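Local atomic coordinates of MgGH51 (Meripilus giganteus, PDB entry 6ZQ0), a protein that probably hydrolyses terminal alpha-L-arabinofuranosyl residues of arabinose-containing polysaccharides, as an alpha-L-arabinofuranosidase of glycoside hydrolase family 51. Residues A[402-407]-A[435-440]; A[429-434]-A[477-482]; A[231-236]-A[286-291]. One frame throughout, in Å; residues are numbered along the deposited sequence.

Contact 1 (A[402-407]-A[435-440]); sequences YQTPTW and TNANDL. With LXE ([(1~{S},2~{S},3~{S},4~{S})-2-(hydroxymethyl)-3,4-bis(oxidanyl)cyclopentyl]azanium), chain G.
Thr404 and Thr435 bring the two backbones closest, their CA atoms 5.3 Å apart, and Leu440 CA lies 6.5 Å from Gln403 CA, yet no hydrogen bond crosses between the segments. The place is the C-terminal rim of a (beta/alpha)8 barrel, where the sixth strand runs into helix 405-410 and meets the loop that follows the seventh. Thr404 is the N-cap of that helix. With chi1 at 67° its OG1 sits between the backbone N and the carbonyl carbon and accepts from Trp407 N at 2.9 Å, while the methyl is turned to the facing loop. There Thr404 CG2 meets Ala437 N at 3.7 Å and Leu440 CD2 at 3.8 Å. The loop presents Ala437 through a type I turn from Asn436 to Asp439, reinforced by an Asx turn in which Asn436 OD1 takes up the Asn438 N-H from above its carbonyl plane. Leu440 divides its two methyls: CD2 goes to Thr404, whereas CD1 lies against Tyr402 O and, 3.7 Å away, Gln403 NE2. Gln403 bends at chi2 (-63°), a fold that lets its OE1 accept from Thr404 N at 2.9 Å and holds the amide beside the leucine. The neighbouring Tyr402 leads inward to the active site, where its OH and O5' of the bound aminocyclopentitol share a hydrogen bond of 2.8 Å.

Contact 2 (A[429-434]-A[477-482]); sequences EYAAIS and ASYAPL. With LXE ([(1~{S},2~{S},3~{S},4~{S})-2-(hydroxymethyl)-3,4-bis(oxidanyl)cyclopentyl]azanium), chain G.
Tyr430 O accepts from Ala480 N at 3.1 Å, and Tyr479 CA adds a CA-H...O contact to the same oxygen. The return bond, Tyr430 N to Ser478 O, is weak at 3.3 Å; the parallel neighbours joined in this way are the seventh and eighth strands of the (beta/alpha)8 barrel. The phenols lean on water: Tyr430 OH has one at 2.7 Å and Gln512 as a further partner, while Tyr479 OH donates to a second water that in turn donates to Ala432 O. The Tyr479 ring offers its face to Ala431 CB, a CH-pi contact of 3.9 Å to the centroid. Glu429 CG packs on Ala480 CB. Of its carboxylate oxygens, OE2 accepts from ligand O2' at 2.7 Å and forms a salt bridge with Arg226, while OE1 is hydrogen-bonded to Tyr402 OH. The end of the seventh strand is where clan GH-A enzymes carry their nucleophile, a role consistent with Glu429. Strand 396-403 borders segment 429-434, strand 20-21 touches Ser478 and Ala480, and helix 454-469 covers Tyr430, Ala477 and Tyr479 through Met464, Leu467 and Glu460.

Contact 3 (A[231-236]-A[286-291]); sequences NNLEGQ and IMAVWA. With LXE ([(1~{S},2~{S},3~{S},4~{S})-2-(hydroxymethyl)-3,4-bis(oxidanyl)cyclopentyl]azanium), chain G.
Trp290 (chi1 -168°) and Leu233 (chi1 171°) both swing CG opposite their own backbone nitrogens, which carries the indole against the end of the short, weakly bonded helix 231-234 and the leucine branch onto the strand. The pyrrole side of the indole does the touching. Its NE1 donates to Glu234 O at 2.9 Å in a bent bond, with an N-H...O angle of 146°. The oxygen sits somewhat out of the ring plane, and the donor is tilted from the carbonyl plane. Next to it, Trp290 CD1 lies 3.4 Å from Leu233 O. Leu233 straddles the strand end, with CD2 at 3.8 Å from Ala288 CB and equally near Val289 O, and CD1 turned to Trp290 N. In barrel terms, the loop after the second strand of the (beta/alpha)8 fold is laid here against the C-terminal end of the third. A phenylalanine in place of Trp290 would probably leave Glu234 O without its indole donor and set the helix end less firmly against strand 284-289. The indole also meets Arg241, in a cation-pi contact, and the ring of Tyr308. At the opposite end of the helix, Asn231 N donates almost straight to ligand O3' at 2.9 Å, and Asn231 O accepts from Glu234 N at 2.8 Å. Second-shell bonds also lead to the ligand: Glu234 OE2 accepts from ligand-binding Asn350, and Asn232 N donates to Glu23, whose other carboxylate oxygen bonds the ligand.

Overall arrangement
All three contacts sit on one eight-stranded barrel and converge on a single bound aminocyclopentitol, which shows how distant loops of a barrel build one pocket. Contacts 1 and 2 are neighbours, their centres 12 Å apart, and they interlock along the chain; Gln403 O and Ile433 N, 2.9 Å apart, join them directly across adjacent strands. Contact 3 lies across the ligand, its centre about 18 Å from that of contact 2 and 27 Å from that of contact 1, and touches neither: the nearest atoms are about 6 Å and 8 Å away. The ligand bridges this gap: each contact supplies it with one hydrogen bond from a different strand end, and Glu23 and Asn350 add others.

Contact 1 (A[402-407]-A[435-440])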
loop_
_atom_site.group_PDB
_atom_site.type_symbol
_atom_site.label_atom_id
_atom_site.label_comp_id
_atom_site.label_asym_id
_atom_site.label_seq_id
_atom_site.Cartn_x
_atom_site.Cartn_y
_atom_site.Cartn_z
ATOM N N TYR A 402 9.541 8.243 -13.008
ATOM C CA TYR A 402 9.438 9.385 -12.069
ATOM C C TYR A 402 10.012 10.565 -12.826
ATOM O O TYR A 402 11.139 10.442 -13.347
ATOM C CB TYR A 402 10.181 9.098 -10.775
ATOM C CG TYR A 402 9.518 8.028 -9.951
ATOM C CD1 TYR A 402 8.295 8.240 -9.350
ATOM C CD2 TYR A 402 10.087 6.767 -9.827
ATOM C CE1 TYR A 402 7.677 7.254 -8.593
ATOM C CE2 TYR A 402 9.470 5.777 -9.090
ATOM C CZ TYR A 402 8.282 6.040 -8.430
ATOM O OH TYR A 402 7.684 5.049 -7.710
ATOM N N GLN A 403 9.241 11.632 -12.971
ATOM C CA GLN A 403 9.674 12.749 -13.849
ATOM C C GLN A 403 8.929 14.009 -13.403
ATOM O O GLN A 403 8.206 13.965 -12.362
ATOM C CB GLN A 403 9.399 12.370 -15.308
ATOM C CG GLN A 403 10.657 12.078 -16.138
ATOM C CD GLN A 403 11.569 13.280 -16.266
ATOM O OE1 GLN A 403 11.177 14.413 -16.043
ATOM N NE2 GLN A 403 12.814 13.038 -16.658
ATOM N N THR A 404 9.059 15.095 -14.152
ATOM C CA THR A 404 8.400 16.368 -13.829
ATOM C C THR A 404 6.974 16.355 -14.340
ATOM O O THR A 404 6.657 15.616 -15.279
ATOM C CB THR A 404 9.150 17.538 -14.473
ATOM O OG1 THR A 404 9.003 17.417 -15.890
ATOM C CG2 THR A 404 10.600 17.582 -14.063
ATOM N N PRO A 405 6.065 17.183 -13.772
ATOM C CA PRO A 405 4.715 17.280 -14.311
ATOM C C PRO A 405 4.725 17.537 -15.820
ATOM O O PRO A 405 3.913 16.987 -16.556
ATOM C CB PRO A 405 4.161 18.497 -13.551
ATOM C CG PRO A 405 4.870 18.426 -12.215
ATOM C CD PRO A 405 6.278 18.042 -12.598
ATOM N N THR A 406 5.614 18.447 -16.244
ATOM C CA THR A 406 5.779 18.797 -17.664
ATOM C C THR A 406 6.143 17.546 -18.468
ATOM O O THR A 406 5.511 17.324 -19.547
ATOM C CB THR A 406 6.787 19.953 -17.819
ATOM O OG1 THR A 406 6.199 21.092 -17.187
ATOM C CG2 THR A 406 7.087 20.253 -19.269
ATOM N N TRP A 407 7.100 16.758 -17.995
ATOM C CA TRP A 407 7.499 15.535 -18.716
ATOM C C TRP A 407 6.251 14.692 -18.973
ATOM O O TRP A 407 6.084 14.234 -20.083
ATOM C CB TRP A 407 8.575 14.758 -17.960
ATOM C CG TRP A 407 9.013 13.526 -18.698
ATOM C CD1 TRP A 407 10.127 13.413 -19.475
ATOM C CD2 TRP A 407 8.350 12.243 -18.765
ATOM N NE1 TRP A 407 10.201 12.159 -20.012
ATOM C CE2 TRP A 407 9.127 11.415 -19.608
ATOM C CE3 TRP A 407 7.205 11.694 -18.197
ATOM C CZ2 TRP A 407 8.772 10.103 -19.906
ATOM C CZ3 TRP A 407 6.836 10.402 -18.508
ATOM C CH2 TRP A 407 7.611 9.606 -19.357
ATOM N N THR A 435 9.604 19.486 -9.654
ATOM C CA THR A 435 9.555 20.492 -10.740
ATOM C C THR A 435 10.961 20.723 -11.289
ATOM O O THR A 435 11.091 21.583 -12.161
ATOM C CB THR A 435 8.913 21.803 -10.273
ATOM O OG1 THR A 435 9.613 22.234 -9.116
ATOM C CG2 THR A 435 7.442 21.619 -9.968
ATOM N N ASN A 436 11.942 19.949 -10.846
ATOM C CA ASN A 436 13.361 20.197 -11.199
ATOM C C ASN A 436 13.867 19.056 -12.066
ATOM O O ASN A 436 14.382 18.105 -11.486
ATOM C CB ASN A 436 14.223 20.349 -9.945
ATOM C CG ASN A 436 15.669 20.717 -10.237
ATOM O OD1 ASN A 436 16.106 20.694 -11.387
ATOM N ND2 ASN A 436 16.416 21.015 -9.189
ATOM N N ALA A 437 13.867 19.263 -13.384
ATOM C CA ALA A 437 14.363 18.312 -14.405
ATOM C C ALA A 437 15.766 17.809 -14.048
ATOM O O ALA A 437 16.092 16.724 -14.495
ATOM C CB ALA A 437 14.317 18.964 -15.778
ATOM N N ASN A 438 16.575 18.573 -13.289
ATOM C CA ASN A 438 18.029 18.297 -13.041
ATOM C C ASN A 438 18.296 17.493 -11.776
ATOM O O ASN A 438 19.441 17.068 -11.577
ATOM C CB ASN A 438 18.813 19.584 -12.809
ATOM C CG ASN A 438 18.720 20.450 -14.030
ATOM O OD1 ASN A 438 18.905 19.954 -15.139
ATOM N ND2 ASN A 438 18.345 21.699 -13.840
ATOM N N ASP A 439 17.276 17.309 -10.944
ATOM C CA ASP A 439 17.427 16.754 -9.578
ATOM C C ASP A 439 16.032 16.280 -9.161
ATOM O O ASP A 439 15.346 16.959 -8.379
ATOM C CB ASP A 439 17.976 17.812 -8.620
ATOM C CG ASP A 439 18.405 17.245 -7.283
ATOM O OD1 ASP A 439 18.612 16.001 -7.191
ATOM O OD2 ASP A 439 18.592 18.054 -6.360
ATOM N N LEU A 440 15.571 15.265 -9.852
ATOM C CA LEU A 440 14.212 14.723 -9.674
ATOM C C LEU A 440 14.085 14.165 -8.256
ATOM O O LEU A 440 12.985 14.198 -7.732
ATOM C CB LEU A 440 14.029 13.618 -10.707
ATOM C CG LEU A 440 13.911 14.081 -12.160
ATOM C CD1 LEU A 440 13.907 12.881 -13.108
ATOM C CD2 LEU A 440 12.629 14.872 -12.355
HETATM C "C1'" LXE G . 10.708 2.266 -7.397
HETATM C "C2'" LXE G . 10.853 1.135 -6.408
HETATM O "O2'" LXE G . 10.447 -0.165 -6.855
HETATM C "C3'" LXE G . 10.013 1.563 -5.211
HETATM O "O3'" LXE G . 10.322 0.746 -4.048
HETATM C "C4'" LXE G . 10.280 3.072 -5.111
HETATM C "C5'" LXE G . 9.169 3.992 -4.546
HETATM O "O5'" LXE G . 7.917 3.869 -5.232
HETATM C "C6'" LXE G . 10.641 3.485 -6.550
HETATM N "N1'" LXE G . 11.930 4.167 -6.697
#

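Contact 2 (A[429-434]-A[477-482])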
loop_
_atom_site.group_PDB
_atom_site.type_symbol
_atom_site.label_atom_id
_atom_site.label_comp_id
_atom_site.label_asym_id
_atom_site.label_seq_id
_atom_site.Cartn_x
_atom_site.Cartn_y
_atom_site.Cartn_z
ATOM N N GLU A 429 4.899 1.792 -11.728
ATOM C CA GLU A 429 5.250 2.953 -10.879
ATOM C C GLU A 429 5.287 4.182 -11.751
ATOM O O GLU A 429 6.066 4.217 -12.738
ATOM C CB GLU A 429 6.599 2.823 -10.165
ATOM C CG GLU A 429 6.599 1.639 -9.234
ATOM C CD GLU A 429 7.916 1.357 -8.572
ATOM O OE1 GLU A 429 8.738 2.313 -8.513
ATOM O OE2 GLU A 429 8.164 0.145 -8.259
ATOM N N TYR A 430 4.509 5.191 -11.394
ATOM C CA TYR A 430 4.740 6.501 -12.027
ATOM C C TYR A 430 4.263 7.582 -11.099
ATOM O O TYR A 430 3.358 7.329 -10.277
ATOM C CB TYR A 430 4.101 6.624 -13.404
ATOM C CG TYR A 430 2.609 6.588 -13.420
ATOM C CD1 TYR A 430 1.912 5.394 -13.312
ATOM C CD2 TYR A 430 1.885 7.754 -13.536
ATOM C CE1 TYR A 430 0.531 5.369 -13.357
ATOM C CE2 TYR A 430 0.515 7.749 -13.591
ATOM C CZ TYR A 430 -0.170 6.556 -13.489
ATOM O OH TYR A 430 -1.520 6.594 -13.575
ATOM N N ALA A 431 4.879 8.746 -11.243
ATOM C CA ALA A 431 4.473 9.949 -10.486
ATOM C C ALA A 431 5.289 11.132 -10.982
ATOM O O ALA A 431 6.452 10.906 -11.359
ATOM C CB ALA A 431 4.693 9.790 -8.995
ATOM N N ALA A 432 4.660 12.299 -11.014
ATOM C CA ALA A 432 5.357 13.585 -11.202
ATOM C C ALA A 432 5.906 13.939 -9.824
ATOM O O ALA A 432 5.118 14.315 -8.950
ATOM C CB ALA A 432 4.449 14.588 -11.802
ATOM N N ILE A 433 7.213 13.823 -9.638
ATOM C CA ILE A 433 7.773 13.884 -8.263
ATOM C C ILE A 433 8.480 15.200 -7.954
ATOM O O ILE A 433 8.786 15.383 -6.794
ATOM C CB ILE A 433 8.687 12.701 -7.971
ATOM C CG1 ILE A 433 9.997 12.700 -8.752
ATOM C CG2 ILE A 433 7.857 11.430 -8.149
ATOM C CD1 ILE A 433 11.030 11.765 -8.127
ATOM N N SER A 434 8.765 16.013 -8.948
ATOM C CA SER A 434 9.655 17.199 -8.780
ATOM C C SER A 434 9.403 18.190 -9.903
ATOM O O SER A 434 9.086 17.758 -11.009
ATOM C CB SER A 434 11.101 16.779 -8.760
ATOM O OG SER A 434 11.954 17.900 -8.834
ATOM N N ALA A 477 -1.839 0.254 -14.783
ATOM C CA ALA A 477 -1.061 1.459 -14.450
ATOM C C ALA A 477 -1.327 1.861 -13.009
ATOM O O ALA A 477 -2.500 1.817 -12.604
ATOM C CB ALA A 477 -1.432 2.552 -15.377
ATOM N N SER A 478 -0.273 2.136 -12.249
ATOM C CA SER A 478 -0.409 2.467 -10.816
ATOM C C SER A 478 0.582 3.558 -10.455
ATOM O O SER A 478 1.792 3.402 -10.697
ATOM C CB SER A 478 -0.232 1.271 -9.946
ATOM O OG SER A 478 0.919 0.531 -10.302
ATOM N N TYR A 479 0.083 4.600 -9.783
ATOM C CA TYR A 479 0.922 5.637 -9.139
ATOM C C TYR A 479 1.769 4.956 -8.074
ATOM O O TYR A 479 1.302 3.987 -7.428
ATOM C CB TYR A 479 -0.003 6.678 -8.532
ATOM C CG TYR A 479 0.664 7.906 -7.992
ATOM C CD1 TYR A 479 1.254 7.904 -6.730
ATOM C CD2 TYR A 479 0.632 9.100 -8.697
ATOM C CE1 TYR A 479 1.818 9.056 -6.213
ATOM C CE2 TYR A 479 1.189 10.256 -8.181
ATOM C CZ TYR A 479 1.800 10.234 -6.941
ATOM O OH TYR A 479 2.349 11.382 -6.405
ATOM N N ALA A 480 2.922 5.514 -7.768
ATOM C CA ALA A 480 3.675 5.034 -6.593
ATOM C C ALA A 480 4.509 6.156 -6.011
ATOM O O ALA A 480 5.036 6.974 -6.762
ATOM C CB ALA A 480 4.574 3.886 -6.957
ATOM N N PRO A 481 4.768 6.152 -4.697
ATOM C CA PRO A 481 4.105 5.253 -3.752
ATOM C C PRO A 481 2.642 5.613 -3.480
ATOM O O PRO A 481 2.208 6.713 -3.664
ATOM C CB PRO A 481 4.907 5.423 -2.453
ATOM C CG PRO A 481 6.183 6.076 -2.876
ATOM C CD PRO A 481 5.827 6.914 -4.071
ATOM N N LEU A 482 1.934 4.647 -2.917
ATOM C CA LEU A 482 0.510 4.779 -2.614
ATOM C C LEU A 482 0.301 5.550 -1.330
ATOM O O LEU A 482 -0.630 6.374 -1.273
ATOM C CB LEU A 482 -0.054 3.360 -2.501
ATOM C CG LEU A 482 -1.556 3.276 -2.221
ATOM C CD1 LEU A 482 -2.369 3.883 -3.319
ATOM C CD2 LEU A 482 -1.972 1.821 -2.061
HETATM C "C1'" LXE G . 10.708 2.266 -7.397
HETATM C "C2'" LXE G . 10.853 1.135 -6.408
HETATM O "O2'" LXE G . 10.447 -0.165 -6.855
HETATM C "C3'" LXE G . 10.013 1.563 -5.211
HETATM O "O3'" LXE G . 10.322 0.746 -4.048
HETATM C "C4'" LXE G . 10.280 3.072 -5.111
HETATM C "C5'" LXE G . 9.169 3.992 -4.546
HETATM O "O5'" LXE G . 7.917 3.869 -5.232
HETATM C "C6'" LXE G . 10.641 3.485 -6.550
HETATM N "N1'" LXE G . 11.930 4.167 -6.697
HETATM O O HOH W 1 -3.107 4.552 -12.773
HETATM O O HOH W 2 2.441 13.712 -8.024
#

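Contact 3 (A[231-236]-A[286-291])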
loop_
_atom_site.group_PDB
_atom_site.type_symbol
_atom_site.label_atom_id
_atom_site.label_comp_id
_atom_site.label_asym_id
_atom_site.label_seq_id
_atom_site.Cartn_x
_atom_site.Cartn_y
_atom_site.Cartn_z
ATOM N N ASN A 231 10.923 -2.092 -3.876
ATOM C CA ASN A 231 12.190 -2.382 -3.176
ATOM C C ASN A 231 11.980 -3.269 -1.953
ATOM O O ASN A 231 12.814 -4.122 -1.731
ATOM C CB ASN A 231 12.892 -1.108 -2.771
ATOM C CG ASN A 231 13.546 -0.385 -3.921
ATOM O OD1 ASN A 231 13.308 -0.674 -5.089
ATOM N ND2 ASN A 231 14.375 0.568 -3.547
ATOM N N ASN A 232 10.852 -3.133 -1.255
ATOM C CA ASN A 232 10.595 -3.915 -0.019
ATOM C C ASN A 232 10.510 -5.421 -0.296
ATOM O O ASN A 232 10.596 -6.238 0.676
ATOM C CB ASN A 232 9.377 -3.414 0.734
ATOM C CG ASN A 232 9.489 -3.674 2.219
ATOM O OD1 ASN A 232 10.478 -3.245 2.820
ATOM N ND2 ASN A 232 8.509 -4.353 2.832
ATOM N N LEU A 233 10.382 -5.831 -1.559
ATOM C CA LEU A 233 10.415 -7.269 -1.930
ATOM C C LEU A 233 11.854 -7.770 -1.785
ATOM O O LEU A 233 12.067 -8.932 -1.386
ATOM C CB LEU A 233 9.977 -7.403 -3.378
ATOM C CG LEU A 233 10.144 -8.775 -4.000
ATOM C CD1 LEU A 233 9.109 -9.754 -3.433
ATOM C CD2 LEU A 233 10.071 -8.630 -5.516
ATOM N N GLU A 234 12.795 -6.913 -2.123
ATOM C CA GLU A 234 14.151 -7.363 -2.505
ATOM C C GLU A 234 15.010 -7.720 -1.294
ATOM O O GLU A 234 15.837 -8.599 -1.435
ATOM C CB GLU A 234 14.840 -6.332 -3.366
ATOM C CG GLU A 234 14.186 -6.307 -4.716
ATOM C CD GLU A 234 14.748 -5.268 -5.649
ATOM O OE1 GLU A 234 15.501 -5.638 -6.539
ATOM O OE2 GLU A 234 14.330 -4.110 -5.525
ATOM N N GLY A 235 14.886 -7.018 -0.186
ATOM C CA GLY A 235 15.869 -7.134 0.890
ATOM C C GLY A 235 17.156 -6.418 0.574
ATOM O O GLY A 235 17.347 -5.999 -0.580
ATOM N N GLN A 236 17.993 -6.254 1.598
ATOM C CA GLN A 236 19.359 -5.688 1.412
ATOM C C GLN A 236 20.323 -6.847 1.135
ATOM O O GLN A 236 21.379 -6.589 0.586
ATOM C CB GLN A 236 19.763 -4.815 2.608
ATOM C CG GLN A 236 21.219 -4.342 2.574
ATOM C CD GLN A 236 21.527 -3.240 1.580
ATOM O OE1 GLN A 236 20.641 -2.582 1.022
ATOM N NE2 GLN A 236 22.808 -3.029 1.349
ATOM N N ILE A 286 -1.473 -8.292 -8.681
ATOM C CA ILE A 286 -0.240 -8.436 -9.478
ATOM C C ILE A 286 0.826 -8.767 -8.453
ATOM O O ILE A 286 1.263 -7.876 -7.725
ATOM C CB ILE A 286 0.082 -7.203 -10.344
ATOM C CG1 ILE A 286 -1.059 -6.928 -11.316
ATOM C CG2 ILE A 286 1.392 -7.436 -11.060
ATOM C CD1 ILE A 286 -0.852 -5.768 -12.250
ATOM N N MET A 287 1.227 -10.014 -8.389
ATOM C CA MET A 287 2.048 -10.467 -7.248
ATOM C C MET A 287 3.479 -10.659 -7.730
ATOM O O MET A 287 3.722 -11.305 -8.743
ATOM C CB MET A 287 1.526 -11.768 -6.677
ATOM C CG MET A 287 2.282 -12.152 -5.443
ATOM S SD MET A 287 1.673 -13.638 -4.669
ATOM C CE MET A 287 2.179 -14.905 -5.841
ATOM N N ALA A 288 4.395 -10.000 -7.036
ATOM C CA ALA A 288 5.822 -10.115 -7.313
ATOM C C ALA A 288 6.373 -11.327 -6.576
ATOM O O ALA A 288 5.956 -11.652 -5.439
ATOM C CB ALA A 288 6.557 -8.854 -6.915
ATOM N N VAL A 289 7.348 -11.945 -7.206
ATOM C CA VAL A 289 8.233 -12.946 -6.571
ATOM C C VAL A 289 9.681 -12.463 -6.647
ATOM O O VAL A 289 10.078 -11.760 -7.600
ATOM C CB VAL A 289 8.046 -14.325 -7.241
ATOM C CG1 VAL A 289 6.617 -14.808 -7.068
ATOM C CG2 VAL A 289 8.447 -14.318 -8.731
ATOM N N TRP A 290 10.395 -12.762 -5.577
ATOM C CA TRP A 290 11.819 -12.441 -5.410
ATOM C C TRP A 290 12.565 -13.231 -6.492
ATOM O O TRP A 290 12.184 -14.393 -6.744
ATOM C CB TRP A 290 12.267 -12.844 -4.010
ATOM C CG TRP A 290 13.614 -12.289 -3.688
ATOM C CD1 TRP A 290 13.885 -10.997 -3.343
ATOM C CD2 TRP A 290 14.874 -12.976 -3.761
ATOM N NE1 TRP A 290 15.227 -10.842 -3.140
ATOM C CE2 TRP A 290 15.857 -12.036 -3.386
ATOM C CE3 TRP A 290 15.253 -14.293 -4.052
ATOM C CZ2 TRP A 290 17.213 -12.373 -3.313
ATOM C CZ3 TRP A 290 16.580 -14.635 -3.945
ATOM C CH2 TRP A 290 17.538 -13.689 -3.559
ATOM N N ALA A 291 13.545 -12.620 -7.131
ATOM C CA ALA A 291 14.137 -13.200 -8.352
ATOM C C ALA A 291 15.653 -13.297 -8.284
ATOM O O ALA A 291 16.247 -13.301 -9.356
ATOM C CB ALA A 291 13.679 -12.406 -9.529
HETATM C "C1'" LXE G . 10.708 2.266 -7.397
HETATM C "C2'" LXE G . 10.853 1.135 -6.408
HETATM O "O2'" LXE G . 10.447 -0.165 -6.855
HETATM C "C3'" LXE G . 10.013 1.563 -5.211
HETATM O "O3'" LXE G . 10.322 0.746 -4.048
HETATM C "C4'" LXE G . 10.280 3.072 -5.111
HETATM C "C5'" LXE G . 9.169 3.992 -4.546
HETATM O "O5'" LXE G . 7.917 3.869 -5.232
HETATM C "C6'" LXE G . 10.641 3.485 -6.550
HETATM N "N1'" LXE G . 11.930 4.167 -6.697
#